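Local coordinates for major royal jelly protein 1 (Apis mellifera, PDB 5YYL) that is the most abundant protein of royal jelly, binds sterol and probably serves as nutrition for developing honeybee larvae, at residues N264-P269 with W330-T335. Residues are numbered along the deposited sequence; the frame is centred on the assembly and turned at random.
Sequences NLYYSP and WNEHRT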
# COMPACT_ATOMS: atom_id res chain seq x y z
N ASN A 264 42.80 -0.63 -14.06
CA ASN A 264 43.59 0.29 -14.88
C ASN A 264 43.17 1.71 -14.58
O ASN A 264 41.99 2.03 -14.61
CB ASN A 264 43.36 0.02 -16.35
CG ASN A 264 43.83 -1.35 -16.76
OD1 ASN A 264 44.85 -1.86 -16.28
ND2 ASN A 264 43.08 -1.96 -17.67
N LEU A 265 44.15 2.56 -14.26
CA LEU A 265 43.93 4.00 -14.15
C LEU A 265 44.20 4.61 -15.52
O LEU A 265 45.36 4.83 -15.91
CB LEU A 265 44.87 4.59 -13.10
CG LEU A 265 44.88 6.11 -12.94
CD1 LEU A 265 43.51 6.57 -12.45
CD2 LEU A 265 45.98 6.50 -11.98
N TYR A 266 43.13 4.85 -16.28
CA TYR A 266 43.22 5.49 -17.60
C TYR A 266 43.49 6.97 -17.44
O TYR A 266 43.05 7.56 -16.47
CB TYR A 266 41.95 5.27 -18.41
CG TYR A 266 41.69 3.82 -18.73
CD1 TYR A 266 42.23 3.22 -19.86
CD2 TYR A 266 40.89 3.06 -17.90
CE1 TYR A 266 42.01 1.88 -20.14
CE2 TYR A 266 40.64 1.74 -18.17
CZ TYR A 266 41.19 1.15 -19.29
OH TYR A 266 40.95 -0.18 -19.54
N TYR A 267 44.23 7.54 -18.39
CA TYR A 267 44.59 8.96 -18.37
C TYR A 267 45.08 9.38 -19.75
O TYR A 267 45.20 8.55 -20.64
CB TYR A 267 45.67 9.24 -17.34
CG TYR A 267 47.00 8.59 -17.66
CD1 TYR A 267 48.01 9.29 -18.31
CD2 TYR A 267 47.25 7.25 -17.30
CE1 TYR A 267 49.23 8.68 -18.59
CE2 TYR A 267 48.46 6.64 -17.58
CZ TYR A 267 49.44 7.35 -18.22
OH TYR A 267 50.65 6.75 -18.50
N SER A 268 45.37 10.67 -19.90
CA SER A 268 46.08 11.17 -21.07
C SER A 268 46.55 12.59 -20.82
O SER A 268 45.94 13.30 -20.04
CB SER A 268 45.19 11.15 -22.29
OG SER A 268 44.00 11.88 -22.09
N PRO A 269 47.65 13.01 -21.46
CA PRO A 269 47.95 14.45 -21.35
C PRO A 269 46.86 15.27 -22.07
O PRO A 269 46.29 14.78 -23.06
CB PRO A 269 49.32 14.59 -22.03
CG PRO A 269 49.82 13.21 -22.31
CD PRO A 269 48.66 12.27 -22.24
N TRP A 330 34.40 3.37 -25.03
CA TRP A 330 35.21 2.23 -25.40
C TRP A 330 35.07 1.16 -24.32
O TRP A 330 35.28 1.46 -23.15
CB TRP A 330 36.66 2.62 -25.55
CG TRP A 330 37.57 1.46 -25.66
CD1 TRP A 330 37.73 0.66 -26.73
CD2 TRP A 330 38.46 0.96 -24.65
NE1 TRP A 330 38.67 -0.32 -26.47
CE2 TRP A 330 39.12 -0.16 -25.20
CE3 TRP A 330 38.75 1.33 -23.34
CZ2 TRP A 330 40.05 -0.91 -24.48
CZ3 TRP A 330 39.68 0.59 -22.62
CH2 TRP A 330 40.32 -0.52 -23.19
N ASN A 331 34.73 -0.06 -24.71
CA ASN A 331 34.58 -1.18 -23.77
C ASN A 331 35.94 -1.81 -23.51
O ASN A 331 36.72 -2.05 -24.44
CB ASN A 331 33.61 -2.22 -24.32
CG ASN A 331 33.07 -3.15 -23.24
OD1 ASN A 331 33.84 -3.80 -22.52
ND2 ASN A 331 31.72 -3.23 -23.14
N GLU A 332 36.23 -2.08 -22.23
CA GLU A 332 37.51 -2.67 -21.84
C GLU A 332 37.64 -4.12 -22.26
O GLU A 332 38.77 -4.62 -22.41
CB GLU A 332 37.70 -2.61 -20.33
CG GLU A 332 37.95 -1.23 -19.76
CD GLU A 332 38.23 -1.29 -18.28
OE1 GLU A 332 37.27 -1.50 -17.50
OE2 GLU A 332 39.41 -1.17 -17.90
N HIS A 333 36.50 -4.81 -22.43
CA HIS A 333 36.48 -6.17 -22.96
C HIS A 333 37.04 -6.27 -24.39
O HIS A 333 37.62 -7.30 -24.75
CB HIS A 333 35.06 -6.76 -22.92
CG HIS A 333 34.52 -6.93 -21.54
ND1 HIS A 333 33.48 -6.16 -21.04
CD2 HIS A 333 34.87 -7.76 -20.53
CE1 HIS A 333 33.22 -6.51 -19.80
NE2 HIS A 333 34.04 -7.49 -19.47
N ARG A 334 36.86 -5.21 -25.18
CA ARG A 334 37.39 -5.16 -26.54
C ARG A 334 38.83 -4.68 -26.52
O ARG A 334 39.36 -4.25 -25.48
CB ARG A 334 36.57 -4.24 -27.44
CG ARG A 334 35.07 -4.44 -27.43
CD ARG A 334 34.52 -5.33 -28.53
NE ARG A 334 33.05 -5.22 -28.51
CZ ARG A 334 32.22 -5.64 -29.47
NH1 ARG A 334 32.68 -6.23 -30.57
NH2 ARG A 334 30.90 -5.46 -29.31
N THR A 335 39.47 -4.76 -27.68
CA THR A 335 40.85 -4.35 -27.85
C THR A 335 40.90 -2.84 -28.10
O THR A 335 40.04 -2.29 -28.79
CB THR A 335 41.53 -5.09 -29.03
OG1 THR A 335 40.88 -4.76 -30.27
CG2 THR A 335 41.49 -6.61 -28.83
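Y266 reaches out from strand 264-269 and sets its hydroxyl against the carboxylate of E332, just beyond the end of strand 326-331. The hydroxyl donates to OE2 of E332 in a hydrogen bond, Y266 OH to E332 OE2 being 2.5 Å. OE2 of E332 lies at the phenol's edge, near the ring plane, while the carboxylate itself is turned 71° from that plane. Tyrosine suits this place because it is long enough to bridge two segments whose nearest CA atoms, those of N264 and E332, lie 9.7 Å apart, and it carries a donor at its end. The glutamate's chain, extended beyond CG (chi2 -175°), brings its carboxylate out to meet it.

W330 brings the CZ3 corner of its indole edge to the phenol's end, with CZ3 3.6 Å from CE1 of Y266. The two rings meet obliquely, their planes 75° apart, and L317 of strand 316-321 touches both. N264 adds a weak bond from its amide, ND2 to OH of Y266 at 3.3 Å, so the phenol oxygen both gives and receives. Y266, W330 and the carboxylate of E332 form the close-packed part.

E332 is partly exposed, and its carboxylate is also gripped at both oxygens, by T262 through OE2 and by S259 through OE1, which would probably steady it if it is ionised. The loose side begins beyond it, where the chain turns out to solvent through H333, R334 and T335, with the OD1 of N331 accepting from the backbone N of H333 in an Asx turn.

The contact thus joins two successive four-stranded antiparallel sheets, 253-298 and 306-346, as neighbouring blades pack in a beta-propeller, the fold of the major royal jelly protein family.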